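Local coordinates for protein rubisco operon transcriptional regulator (Synechocystis sp., PDB 5Y2W) that probably represses transcription of carbon-uptake and related genes as a LysR-type regulator whose regulatory domain binds 2-phosphoglycolate, at residues 97-105 with 175-183; 76-84 with 208-217. One frame throughout, in Å; residues are numbered along the deposited sequence.

Interaction 1 of 2, residues 97-105 with 175-183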
ATOM      1  N   LYS A  97     -19.597  14.727 -16.320  1.00 51.12           N
ATOM      2  CA  LYS A  97     -20.181  16.045 -16.255  1.00 48.57           C
ATOM      3  C   LYS A  97     -19.097  17.047 -15.854  1.00 53.31           C
ATOM      4  O   LYS A  97     -18.117  16.672 -15.190  1.00 49.56           O
ATOM      5  CB  LYS A  97     -21.297  16.056 -15.196  1.00 52.53           C
ATOM      6  CG  LYS A  97     -22.300  14.903 -15.271  1.00 57.52           C
ATOM      7  CD  LYS A  97     -23.129  14.946 -16.534  1.00 58.43           C
ATOM      8  CE  LYS A  97     -24.078  13.761 -16.610  1.00 60.46           C
ATOM      9  NZ  LYS A  97     -24.861  13.851 -17.851  1.00 63.50           N
ATOM     10  N   SER A  98     -19.307  18.320 -16.200  1.00 51.21           N
ATOM     11  CA  SER A  98     -18.337  19.391 -15.957  1.00 48.31           C
ATOM     12  C   SER A  98     -18.910  20.369 -14.974  1.00 52.47           C
ATOM     13  O   SER A  98     -20.115  20.448 -14.855  1.00 49.79           O
ATOM     14  CB  SER A  98     -18.049  20.177 -17.238  1.00 51.17           C
ATOM     15  OG  SER A  98     -17.775  19.309 -18.302  1.00 55.48           O
ATOM     16  N   ASN A  99     -18.033  21.125 -14.300  1.00 43.58           N
ATOM     17  CA  ASN A  99     -18.421  22.215 -13.419  1.00 49.35           C
ATOM     18  C   ASN A  99     -19.386  21.820 -12.349  1.00 51.92           C
ATOM     19  O   ASN A  99     -20.272  22.587 -11.993  1.00 46.21           O
ATOM     20  CB  ASN A  99     -18.977  23.366 -14.257  1.00 55.52           C
ATOM     21  CG  ASN A  99     -17.981  23.810 -15.304  1.00 59.45           C
ATOM     22  OD1 ASN A  99     -18.141  23.563 -16.499  1.00 59.67           O
ATOM     23  ND2 ASN A  99     -16.881  24.365 -14.836  1.00 57.56           N
ATOM     24  N   ILE A 100     -19.143  20.641 -11.784  1.00 50.62           N
ATOM     25  CA  ILE A 100     -20.007  20.090 -10.805  1.00 46.92           C
ATOM     26  C   ILE A 100     -19.778  20.854  -9.534  1.00 45.09           C
ATOM     27  O   ILE A 100     -18.687  20.879  -9.055  1.00 48.12           O
ATOM     28  CB  ILE A 100     -19.723  18.597 -10.566  1.00 44.31           C
ATOM     29  CG1 ILE A 100     -19.937  17.788 -11.838  1.00 45.50           C
ATOM     30  CG2 ILE A 100     -20.632  18.101  -9.471  1.00 46.80           C
ATOM     31  CD1 ILE A 100     -19.246  16.434 -11.810  1.00 44.72           C
ATOM     32  N   PRO A 101     -20.834  21.455  -8.971  1.00 47.04           N
ATOM     33  CA  PRO A 101     -20.698  22.180  -7.730  1.00 44.51           C
ATOM     34  C   PRO A 101     -20.391  21.270  -6.591  1.00 51.66           C
ATOM     35  O   PRO A 101     -20.793  20.102  -6.574  1.00 49.88           O
ATOM     36  CB  PRO A 101     -22.066  22.805  -7.499  1.00 45.67           C
ATOM     37  CG  PRO A 101     -22.993  22.157  -8.470  1.00 46.20           C
ATOM     38  CD  PRO A 101     -22.208  21.470  -9.511  1.00 45.87           C
ATOM     39  N   ILE A 102     -19.698  21.818  -5.621  1.00 46.47           N
ATOM     40  CA  ILE A 102     -19.216  21.017  -4.547  1.00 48.84           C
ATOM     41  C   ILE A 102     -20.394  20.536  -3.692  1.00 50.56           C
ATOM     42  O   ILE A 102     -20.324  19.443  -3.127  1.00 40.45           O
ATOM     43  CB  ILE A 102     -18.144  21.748  -3.708  1.00 44.73           C
ATOM     44  CG1 ILE A 102     -17.518  20.766  -2.705  1.00 44.42           C
ATOM     45  CG2 ILE A 102     -18.753  22.944  -2.986  1.00 46.40           C
ATOM     46  CD1 ILE A 102     -16.185  21.195  -2.138  1.00 45.65           C
ATOM     47  N   THR A 103     -21.457  21.339  -3.644  1.00 48.84           N
ATOM     48  CA  THR A 103     -22.745  20.962  -3.037  1.00 48.80           C
ATOM     49  C   THR A 103     -23.322  19.619  -3.505  1.00 43.72           C
ATOM     50  O   THR A 103     -23.977  18.919  -2.708  1.00 42.62           O
ATOM     51  CB  THR A 103     -23.839  22.043  -3.298  1.00 50.64           C
ATOM     52  OG1 THR A 103     -23.918  22.363  -4.708  1.00 49.44           O
ATOM     53  CG2 THR A 103     -23.544  23.312  -2.505  1.00 50.19           C
ATOM     54  N   ALA A 104     -23.017  19.210  -4.738  1.00 38.47           N
ATOM     55  CA  ALA A 104     -23.405  17.863  -5.195  1.00 43.59           C
ATOM     56  C   ALA A 104     -22.805  16.689  -4.379  1.00 47.19           C
ATOM     57  O   ALA A 104     -23.232  15.513  -4.516  1.00 43.27           O
ATOM     58  CB  ALA A 104     -23.100  17.701  -6.688  1.00 42.67           C
ATOM     59  N   LEU A 105     -21.800  16.960  -3.548  1.00 43.43           N
ATOM     60  CA  LEU A 105     -21.200  15.885  -2.741  1.00 41.26           C
ATOM     61  C   LEU A 105     -21.974  15.532  -1.475  1.00 40.76           C
ATOM     62  O   LEU A 105     -21.738  14.494  -0.870  1.00 43.54           O
ATOM     63  CB  LEU A 105     -19.740  16.225  -2.361  1.00 44.68           C
ATOM     64  CG  LEU A 105     -18.783  16.293  -3.553  1.00 41.94           C
ATOM     65  CD1 LEU A 105     -17.355  16.423  -3.059  1.00 45.45           C
ATOM     66  CD2 LEU A 105     -18.943  15.106  -4.463  1.00 42.41           C
ATOM     67  N   ILE A 175     -12.403  10.502 -12.749  1.00 43.62           N
ATOM     68  CA  ILE A 175     -12.324  11.736 -11.963  1.00 43.57           C
ATOM     69  C   ILE A 175     -13.589  12.539 -12.173  1.00 46.47           C
ATOM     70  O   ILE A 175     -13.950  12.834 -13.316  1.00 41.29           O
ATOM     71  CB  ILE A 175     -11.101  12.578 -12.343  1.00 43.29           C
ATOM     72  CG1 ILE A 175      -9.844  11.860 -11.869  1.00 48.41           C
ATOM     73  CG2 ILE A 175     -11.148  13.925 -11.676  1.00 45.16           C
ATOM     74  CD1 ILE A 175      -8.578  12.270 -12.583  1.00 49.82           C
ATOM     75  N   LEU A 176     -14.289  12.854 -11.075  1.00 42.70           N
ATOM     76  CA  LEU A 176     -15.407  13.769 -11.146  1.00 40.96           C
ATOM     77  C   LEU A 176     -14.904  15.229 -11.068  1.00 43.86           C
ATOM     78  O   LEU A 176     -14.132  15.616 -10.149  1.00 44.81           O
ATOM     79  CB  LEU A 176     -16.375  13.494 -10.026  1.00 37.04           C
ATOM     80  CG  LEU A 176     -17.013  12.087  -9.991  1.00 42.23           C
ATOM     81  CD1 LEU A 176     -17.997  12.047  -8.837  1.00 44.75           C
ATOM     82  CD2 LEU A 176     -17.711  11.755 -11.303  1.00 42.61           C
ATOM     83  N   ASP A 177     -15.366  16.039 -12.014  1.00 44.79           N
ATOM     84  CA  ASP A 177     -14.922  17.464 -12.156  1.00 43.60           C
ATOM     85  C   ASP A 177     -15.687  18.353 -11.218  1.00 36.84           C
ATOM     86  O   ASP A 177     -16.530  19.133 -11.641  1.00 45.09           O
ATOM     87  CB  ASP A 177     -15.112  17.946 -13.617  1.00 45.83           C
ATOM     88  CG  ASP A 177     -14.612  19.394 -13.838  1.00 50.14           C
ATOM     89  OD1 ASP A 177     -13.663  19.853 -13.142  1.00 54.48           O
ATOM     90  OD2 ASP A 177     -15.180  20.087 -14.706  1.00 52.77           O
ATOM     91  N   ILE A 178     -15.414  18.183  -9.942  1.00 37.81           N
ATOM     92  CA  ILE A 178     -16.084  18.852  -8.889  1.00 39.18           C
ATOM     93  C   ILE A 178     -15.353  20.148  -8.619  1.00 42.20           C
ATOM     94  O   ILE A 178     -14.131  20.143  -8.633  1.00 46.89           O
ATOM     95  CB  ILE A 178     -16.010  18.064  -7.572  1.00 37.52           C
ATOM     96  CG1 ILE A 178     -16.432  16.610  -7.740  1.00 45.79           C
ATOM     97  CG2 ILE A 178     -16.815  18.778  -6.496  1.00 40.49           C
ATOM     98  CD1 ILE A 178     -17.842  16.372  -8.240  1.00 46.91           C
ATOM     99  N   ASP A 179     -16.103  21.230  -8.351  1.00 42.80           N
ATOM    100  CA  ASP A 179     -15.534  22.517  -7.969  1.00 44.03           C
ATOM    101  C   ASP A 179     -14.722  22.345  -6.697  1.00 46.99           C
ATOM    102  O   ASP A 179     -15.058  21.514  -5.840  1.00 46.95           O
ATOM    103  CB  ASP A 179     -16.614  23.544  -7.633  1.00 45.32           C
ATOM    104  CG  ASP A 179     -17.383  24.065  -8.864  1.00 48.39           C
ATOM    105  OD1 ASP A 179     -16.929  23.888 -10.010  1.00 45.97           O
ATOM    106  OD2 ASP A 179     -18.447  24.683  -8.638  1.00 53.43           O
ATOM    107  N   GLU A 180     -13.713  23.199  -6.569  1.00 42.26           N
ATOM    108  CA  GLU A 180     -12.752  23.215  -5.487  1.00 46.55           C
ATOM    109  C   GLU A 180     -11.763  22.089  -5.638  1.00 46.55           C
ATOM    110  O   GLU A 180     -10.881  21.950  -4.816  1.00 45.58           O
ATOM    111  CB  GLU A 180     -13.420  23.168  -4.110  1.00 50.36           C
ATOM    112  CG  GLU A 180     -14.538  24.186  -3.923  1.00 55.41           C
ATOM    113  CD  GLU A 180     -14.121  25.646  -4.183  1.00 57.42           C
ATOM    114  OE1 GLU A 180     -15.024  26.470  -4.428  1.00 58.20           O
ATOM    115  OE2 GLU A 180     -12.912  25.974  -4.144  1.00 53.90           O
ATOM    116  N   PHE A 181     -11.899  21.282  -6.691  1.00 43.66           N
ATOM    117  CA  PHE A 181     -10.934  20.256  -6.942  1.00 44.87           C
ATOM    118  C   PHE A 181     -10.174  20.620  -8.179  1.00 40.40           C
ATOM    119  O   PHE A 181     -10.724  21.263  -9.026  1.00 38.66           O
ATOM    120  CB  PHE A 181     -11.623  18.890  -7.068  1.00 40.35           C
ATOM    121  CG  PHE A 181     -12.010  18.337  -5.733  1.00 41.14           C
ATOM    122  CD1 PHE A 181     -13.223  18.692  -5.141  1.00 34.92           C
ATOM    123  CD2 PHE A 181     -11.126  17.525  -5.045  1.00 35.39           C
ATOM    124  CE1 PHE A 181     -13.569  18.205  -3.921  1.00 34.06           C
ATOM    125  CE2 PHE A 181     -11.454  17.052  -3.798  1.00 37.21           C
ATOM    126  CZ  PHE A 181     -12.665  17.406  -3.216  1.00 34.64           C
ATOM    127  N   PRO A 182      -8.921  20.162  -8.304  1.00 40.22           N
ATOM    128  CA  PRO A 182      -8.160  19.355  -7.363  1.00 37.86           C
ATOM    129  C   PRO A 182      -7.771  20.097  -6.138  1.00 39.42           C
ATOM    130  O   PRO A 182      -7.690  21.306  -6.151  1.00 41.78           O
ATOM    131  CB  PRO A 182      -6.890  18.982  -8.140  1.00 39.45           C
ATOM    132  CG  PRO A 182      -6.786  20.026  -9.180  1.00 45.75           C
ATOM    133  CD  PRO A 182      -8.193  20.349  -9.575  1.00 42.55           C
ATOM    134  N   ILE A 183      -7.571  19.382  -5.044  1.00 41.46           N
ATOM    135  CA  ILE A 183      -7.036  20.034  -3.887  1.00 41.79           C
ATOM    136  C   ILE A 183      -5.582  20.243  -4.233  1.00 45.45           C
ATOM    137  O   ILE A 183      -4.852  19.273  -4.535  1.00 42.31           O
ATOM    138  CB  ILE A 183      -7.173  19.216  -2.615  1.00 45.46           C
ATOM    139  CG1 ILE A 183      -8.683  18.996  -2.356  1.00 45.44           C
ATOM    140  CG2 ILE A 183      -6.453  19.935  -1.438  1.00 43.30           C
ATOM    141  CD1 ILE A 183      -9.037  18.432  -0.995  1.00 39.00           C
TER
HETATM  142  O   HOH W   1     -17.531  14.629 -13.820  1.00 42.07           O

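Interaction 2 of 2, residues 76-84 with 208-217. With PGA (2-phosphoglycolic acid), chain B.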
ATOM      1  N   TYR A  76      12.843  21.880   3.651  1.00 51.06           N
ATOM      2  CA  TYR A  76      12.242  21.194   2.524  1.00 52.85           C
ATOM      3  C   TYR A  76      12.059  21.974   1.258  1.00 52.71           C
ATOM      4  O   TYR A  76      11.926  23.203   1.266  1.00 54.27           O
ATOM      5  CB  TYR A  76      10.878  20.620   2.885  1.00 45.68           C
ATOM      6  CG  TYR A  76       9.917  21.557   3.544  1.00 42.23           C
ATOM      7  CD1 TYR A  76       9.003  22.281   2.811  1.00 44.78           C
ATOM      8  CD2 TYR A  76       9.861  21.656   4.911  1.00 43.86           C
ATOM      9  CE1 TYR A  76       8.063  23.099   3.442  1.00 43.81           C
ATOM     10  CE2 TYR A  76       8.950  22.472   5.542  1.00 45.27           C
ATOM     11  CZ  TYR A  76       8.037  23.186   4.802  1.00 41.94           C
ATOM     12  OH  TYR A  76       7.163  24.012   5.469  1.00 41.09           O
ATOM     13  N   GLN A  77      11.993  21.221   0.159  1.00 48.84           N
ATOM     14  CA  GLN A  77      11.706  21.807  -1.135  1.00 53.61           C
ATOM     15  C   GLN A  77      10.567  21.095  -1.814  1.00 47.75           C
ATOM     16  O   GLN A  77      10.547  19.865  -1.792  1.00 47.88           O
ATOM     17  CB  GLN A  77      12.909  21.664  -2.054  1.00 51.62           C
ATOM     18  CG  GLN A  77      14.200  22.132  -1.420  1.00 60.81           C
ATOM     19  CD  GLN A  77      15.346  22.064  -2.401  1.00 57.97           C
ATOM     20  OE1 GLN A  77      15.287  22.665  -3.462  1.00 51.41           O
ATOM     21  NE2 GLN A  77      16.370  21.288  -2.069  1.00 58.68           N
ATOM     22  N   PRO A  78       9.691  21.856  -2.511  1.00 49.90           N
ATOM     23  CA  PRO A  78       8.714  21.203  -3.356  1.00 47.84           C
ATOM     24  C   PRO A  78       9.405  20.702  -4.591  1.00 46.07           C
ATOM     25  O   PRO A  78      10.292  21.362  -5.091  1.00 45.20           O
ATOM     26  CB  PRO A  78       7.764  22.325  -3.724  1.00 50.60           C
ATOM     27  CG  PRO A  78       8.643  23.562  -3.771  1.00 51.85           C
ATOM     28  CD  PRO A  78       9.708  23.325  -2.727  1.00 48.99           C
ATOM     29  N   PHE A  79       9.002  19.521  -5.064  1.00 47.10           N
ATOM     30  CA  PHE A  79       9.543  18.936  -6.293  1.00 42.36           C
ATOM     31  C   PHE A  79       8.479  18.435  -7.270  1.00 39.25           C
ATOM     32  O   PHE A  79       8.794  18.189  -8.406  1.00 35.09           O
ATOM     33  CB  PHE A  79      10.545  17.820  -5.979  1.00 43.29           C
ATOM     34  CG  PHE A  79       9.947  16.613  -5.297  1.00 41.52           C
ATOM     35  CD1 PHE A  79       9.887  16.539  -3.924  1.00 41.63           C
ATOM     36  CD2 PHE A  79       9.479  15.536  -6.058  1.00 44.34           C
ATOM     37  CE1 PHE A  79       9.353  15.425  -3.299  1.00 41.80           C
ATOM     38  CE2 PHE A  79       8.950  14.414  -5.442  1.00 42.81           C
ATOM     39  CZ  PHE A  79       8.872  14.354  -4.068  1.00 39.53           C
ATOM     40  N   LEU A  80       7.214  18.350  -6.863  1.00 41.43           N
ATOM     41  CA  LEU A  80       6.162  17.778  -7.724  1.00 40.03           C
ATOM     42  C   LEU A  80       4.814  18.093  -7.135  1.00 35.06           C
ATOM     43  O   LEU A  80       4.620  18.014  -5.958  1.00 39.28           O
ATOM     44  CB  LEU A  80       6.363  16.223  -7.883  1.00 43.20           C
ATOM     45  CG  LEU A  80       5.716  15.568  -9.107  1.00 41.65           C
ATOM     46  CD1 LEU A  80       6.127  16.198 -10.431  1.00 46.49           C
ATOM     47  CD2 LEU A  80       6.029  14.098  -9.148  1.00 47.38           C
ATOM     48  N   ASP A  81       3.875  18.465  -7.966  1.00 33.79           N
ATOM     49  CA  ASP A  81       2.519  18.692  -7.513  1.00 39.85           C
ATOM     50  C   ASP A  81       1.880  17.376  -7.109  1.00 38.11           C
ATOM     51  O   ASP A  81       2.199  16.333  -7.660  1.00 37.88           O
ATOM     52  CB  ASP A  81       1.677  19.268  -8.640  1.00 45.07           C
ATOM     53  CG  ASP A  81       2.098  20.672  -9.003  1.00 50.40           C
ATOM     54  OD1 ASP A  81       2.920  21.245  -8.259  1.00 48.60           O
ATOM     55  OD2 ASP A  81       1.591  21.201 -10.013  1.00 61.20           O
ATOM     56  N   ASN A  82       0.963  17.468  -6.161  1.00 35.09           N
ATOM     57  CA  ASN A  82       0.243  16.328  -5.685  1.00 37.69           C
ATOM     58  C   ASN A  82      -1.243  16.671  -5.620  1.00 34.60           C
ATOM     59  O   ASN A  82      -1.828  16.808  -4.545  1.00 36.94           O
ATOM     60  CB  ASN A  82       0.773  15.957  -4.317  1.00 37.51           C
ATOM     61  CG  ASN A  82       0.087  14.722  -3.762  1.00 37.75           C
ATOM     62  OD1 ASN A  82      -0.383  13.829  -4.522  1.00 35.41           O
ATOM     63  ND2 ASN A  82       0.002  14.668  -2.450  1.00 30.68           N
ATOM     64  N   PRO A  83      -1.857  16.819  -6.775  1.00 33.64           N
ATOM     65  CA  PRO A  83      -3.268  17.171  -6.734  1.00 39.44           C
ATOM     66  C   PRO A  83      -4.149  15.995  -6.250  1.00 35.91           C
ATOM     67  O   PRO A  83      -4.006  14.866  -6.749  1.00 35.48           O
ATOM     68  CB  PRO A  83      -3.584  17.499  -8.170  1.00 35.68           C
ATOM     69  CG  PRO A  83      -2.672  16.662  -8.960  1.00 35.31           C
ATOM     70  CD  PRO A  83      -1.427  16.442  -8.119  1.00 36.38           C
ATOM     71  N   LEU A  84      -5.012  16.284  -5.271  1.00 34.35           N
ATOM     72  CA  LEU A  84      -6.008  15.339  -4.775  1.00 37.71           C
ATOM     73  C   LEU A  84      -7.336  15.518  -5.523  1.00 36.85           C
ATOM     74  O   LEU A  84      -7.856  16.634  -5.648  1.00 36.96           O
ATOM     75  CB  LEU A  84      -6.263  15.600  -3.313  1.00 36.17           C
ATOM     76  CG  LEU A  84      -5.071  15.618  -2.363  1.00 36.63           C
ATOM     77  CD1 LEU A  84      -5.590  15.633  -0.925  1.00 37.68           C
ATOM     78  CD2 LEU A  84      -4.116  14.455  -2.528  1.00 33.51           C
ATOM     79  N   LEU A 208      17.060  14.014  -7.173  1.00 47.38           N
ATOM     80  CA  LEU A 208      15.596  14.194  -7.157  1.00 51.15           C
ATOM     81  C   LEU A 208      15.214  15.548  -7.714  1.00 45.23           C
ATOM     82  O   LEU A 208      14.365  15.646  -8.616  1.00 49.10           O
ATOM     83  CB  LEU A 208      15.058  14.043  -5.723  1.00 50.47           C
ATOM     84  CG  LEU A 208      13.538  14.185  -5.501  1.00 47.56           C
ATOM     85  CD1 LEU A 208      12.710  13.179  -6.311  1.00 48.80           C
ATOM     86  CD2 LEU A 208      13.235  14.009  -4.035  1.00 48.73           C
ATOM     87  N   MET A 209      15.829  16.610  -7.179  1.00 44.19           N
ATOM     88  CA  MET A 209      15.509  17.972  -7.669  1.00 41.39           C
ATOM     89  C   MET A 209      15.783  18.113  -9.141  1.00 45.29           C
ATOM     90  O   MET A 209      15.027  18.735  -9.873  1.00 52.52           O
ATOM     91  CB  MET A 209      16.298  19.034  -6.928  1.00 41.38           C
ATOM     92  CG  MET A 209      15.920  19.085  -5.472  1.00 46.20           C
ATOM     93  SD  MET A 209      14.098  19.097  -5.290  1.00 48.33           S
ATOM     94  CE  MET A 209      14.185  18.817  -3.564  1.00 52.10           C
ATOM     95  N   ALA A 210      16.870  17.538  -9.598  1.00 48.02           N
ATOM     96  CA  ALA A 210      17.216  17.749 -10.991  1.00 49.54           C
ATOM     97  C   ALA A 210      16.254  17.018 -11.876  1.00 45.25           C
ATOM     98  O   ALA A 210      15.741  17.585 -12.811  1.00 52.33           O
ATOM     99  CB  ALA A 210      18.655  17.291 -11.244  1.00 53.14           C
ATOM    100  N   VAL A 211      15.978  15.743 -11.585  1.00 54.52           N
ATOM    101  CA  VAL A 211      15.147  14.963 -12.531  1.00 55.04           C
ATOM    102  C   VAL A 211      13.692  15.427 -12.574  1.00 58.52           C
ATOM    103  O   VAL A 211      12.982  15.229 -13.591  1.00 55.67           O
ATOM    104  CB  VAL A 211      15.214  13.437 -12.286  1.00 63.73           C
ATOM    105  CG1 VAL A 211      16.645  12.966 -12.469  1.00 64.91           C
ATOM    106  CG2 VAL A 211      14.662  13.051 -10.922  1.00 62.42           C
ATOM    107  N   THR A 212      13.236  16.063 -11.491  1.00 55.44           N
ATOM    108  CA  THR A 212      11.848  16.497 -11.437  1.00 57.56           C
ATOM    109  C   THR A 212      11.633  17.922 -11.869  1.00 59.91           C
ATOM    110  O   THR A 212      10.499  18.416 -11.746  1.00 48.71           O
ATOM    111  CB  THR A 212      11.259  16.300 -10.027  1.00 53.66           C
ATOM    112  OG1 THR A 212      12.057  16.996  -9.053  1.00 55.24           O
ATOM    113  CG2 THR A 212      11.251  14.799  -9.711  1.00 54.77           C
ATOM    114  N   LYS A 213      12.671  18.580 -12.398  1.00 63.90           N
ATOM    115  CA  LYS A 213      12.632  20.019 -12.371  1.00 65.64           C
ATOM    116  C   LYS A 213      11.374  20.646 -12.963  1.00 74.17           C
ATOM    117  O   LYS A 213      10.663  21.321 -12.226  1.00 93.07           O
ATOM    118  CB  LYS A 213      13.882  20.684 -12.895  1.00 67.79           C
ATOM    119  CG  LYS A 213      13.768  22.178 -12.664  1.00 72.18           C
ATOM    120  CD  LYS A 213      15.036  22.957 -12.953  1.00 80.24           C
ATOM    121  CE  LYS A 213      14.766  24.461 -12.840  1.00 83.01           C
ATOM    122  NZ  LYS A 213      15.801  25.244 -13.576  1.00 91.15           N
ATOM    123  N   ASN A 214      11.057  20.452 -14.244  1.00 77.63           N
ATOM    124  CA  ASN A 214       9.798  21.084 -14.782  1.00 75.51           C
ATOM    125  C   ASN A 214       8.679  20.073 -15.107  1.00 67.89           C
ATOM    126  O   ASN A 214       7.886  20.256 -16.025  1.00 65.07           O
ATOM    127  CB  ASN A 214      10.099  21.981 -15.992  1.00 75.16           C
ATOM    128  CG  ASN A 214      10.977  23.154 -15.624  1.00 80.77           C
ATOM    129  OD1 ASN A 214      12.133  23.226 -16.033  1.00 84.43           O
ATOM    130  ND2 ASN A 214      10.454  24.055 -14.797  1.00 84.79           N
ATOM    131  N   MET A 215       8.633  19.012 -14.315  1.00 60.25           N
ATOM    132  CA  MET A 215       7.807  17.848 -14.581  1.00 61.70           C
ATOM    133  C   MET A 215       6.354  18.165 -14.211  1.00 64.47           C
ATOM    134  O   MET A 215       6.091  18.742 -13.142  1.00 59.28           O
ATOM    135  CB  MET A 215       8.371  16.674 -13.746  1.00 66.15           C
ATOM    136  CG  MET A 215       7.919  15.267 -14.075  1.00 63.88           C
ATOM    137  SD  MET A 215       8.681  14.160 -12.848  1.00 62.67           S
ATOM    138  CE  MET A 215       9.955  13.293 -13.756  1.00 59.82           C
ATOM    139  N   PRO A 216       5.408  17.820 -15.103  1.00 66.81           N
ATOM    140  CA  PRO A 216       3.951  17.869 -14.831  1.00 70.54           C
ATOM    141  C   PRO A 216       3.387  16.651 -14.006  1.00 74.91           C
ATOM    142  O   PRO A 216       4.165  15.832 -13.516  1.00 60.47           O
ATOM    143  CB  PRO A 216       3.359  17.896 -16.245  1.00 71.89           C
ATOM    144  CG  PRO A 216       4.344  17.103 -17.074  1.00 73.69           C
ATOM    145  CD  PRO A 216       5.709  17.323 -16.469  1.00 67.52           C
ATOM    146  N   ALA A 217       2.052  16.547 -13.866  1.00 89.91           N
ATOM    147  CA  ALA A 217       1.391  15.414 -13.159  1.00 88.43           C
ATOM    148  C   ALA A 217       0.066  15.010 -13.815  1.00 84.24           C
ATOM    149  O   ALA A 217      -0.751  14.306 -13.212  1.00 75.60           O
ATOM    150  CB  ALA A 217       1.168  15.752 -11.687  1.00 84.05           C
TER
HETATM  151  P   PGA B 401      -1.453  10.211   3.417  1.00 38.71           P
HETATM  152  O1P PGA B 401      -0.655  11.217   2.436  1.00 37.19           O
HETATM  153  O2P PGA B 401      -0.896   8.851   3.153  1.00 38.65           O
HETATM  154  O3P PGA B 401      -2.929  10.407   3.030  1.00 35.24           O
HETATM  155  O4P PGA B 401      -1.001  10.602   4.774  1.00 32.70           O
HETATM  156  C2  PGA B 401      -0.512  11.111   1.036  1.00 38.72           C
HETATM  157  C1  PGA B 401      -0.685  12.447   0.325  1.00 42.33           C
HETATM  158  O1  PGA B 401      -0.584  12.491  -0.942  1.00 36.48           O
HETATM  159  O2  PGA B 401      -0.919  13.451   1.029  1.00 40.77           O
HETATM  160  O   HOH W   2       4.275  19.136 -10.805  1.00 44.88           O

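Interaction 1 of 2, residues 97-105 with 175-183
Ile100 and Ile178 sit at the centre of this contact, paired as a single parallel beta bridge in which Ile100 bonds to the residues on either side of Ile178. Ile100 N donates to Asp177 O at 3.0 Å, in the carbonyl plane. Asp179 N returns a bond to Ile100 O at 2.7 Å, close to straight at 161°. The CD1 methyl of Ile178 packs on CG2 of Ile100 at 3.5 Å, and Ile178 CG2 lies against Ile102 CA. Leu105 adds its CD2 methyl to the same Ile178 CD1.

Asp177 works at the exposed side. Its CG stands anti to the backbone N (chi1 -177°), which carries OD2 to Asn99 N at 3.1 Å. The donor comes from above the carboxylate plane. A water links Lys97 O to Asp177 N.

Further out, after a type II turn from Ile178 to Phe181, the Phe181 ring meets Ile102 CD1 and Leu105 CD1 obliquely. Leu126 of helix 118-129 packs on Ile102 and Phe181, and Val86 of strand 81-89 touches Ile178 and Phe181. The contact thus ties the 97-105 loop to the chain leaving strand 173-176. The backbone bonds set the register, and the buried Ile100, Ile102, Leu105 and Ile178 pack beside the bridge. The Asp177 carboxylate bond to Asn99 joins exposed residues.

Interaction 2 of 2, residues 76-84 with 208-217
Phe79 meets the end of helix 199-211 from CB out to the ring. Its CB lies 3.5 Å from Thr212 OG1. The same CB also touches Met209 SD, at 3.8 Å. Chi1 of 65° sets CG between the backbone N and the carbonyl carbon, which turns one ring face to the Leu208 methyls. On the ring, CD2 and CE2 meet the CD1 methyl of Leu208, while CD1 and CE1 meet its CD2 methyl. That second methyl stands over one face, 4.1 Å from the ring centroid and only 8° off the normal, a CH-pi contact. Thr212 CG2 approaches CD2 of the ring obliquely.

Thr212, the first residue past the helix, is tied back to it. Its OG1 donates to Leu208 O at 2.7 Å, and its N reaches the same oxygen from the opposite face of the carbonyl plane. Met209 bends at chi2 (-47°) and brings CE to Gln77 CB at 3.5 Å. Beyond the helix, Leu80 CD1 rests on Met215 CB and on the carbonyl oxygens of Met215 and Pro216. A water bridges Asp81 N to Met215 O.

Phe24 of helix 24-35 covers Leu80 and Thr212. On the other side of the corner at Leu80, Asn82 turns away from the C-terminal segment. Its ND2 donates to PGA O1, a carboxylate oxygen, at 2.7 Å, and its OD1 is bonded to Ser160. The direct contacts between the segments are van der Waals packing, mostly apolar, and the polar link runs through the one water. This packing lies on the chain next to Asn82, which binds 2-phosphoglycolate in what is probably the effector site.

In the fold
Both interactions belong to the LysR substrate-binding domain, a two-lobed fold of the periplasmic binding protein type. Their centres are 25 Å apart. Interaction 2 starts on strand 74-79, outermost in this chain's five-stranded sheet, and follows the chain as it crosses into strand 81-89. Interaction 1 lies in the other lobe, beside the three-stranded sheet where 81-89 neighbours 173-176. It is nested within the loop closed by interaction 2. The two meet where Ile183 N probably bonds to Leu84 O and Pro182 packs on Pro83. Segments 76-84 and 175-183 thus come together near the crossover between lobes, with 2-phosphoglycolate bound in the cleft.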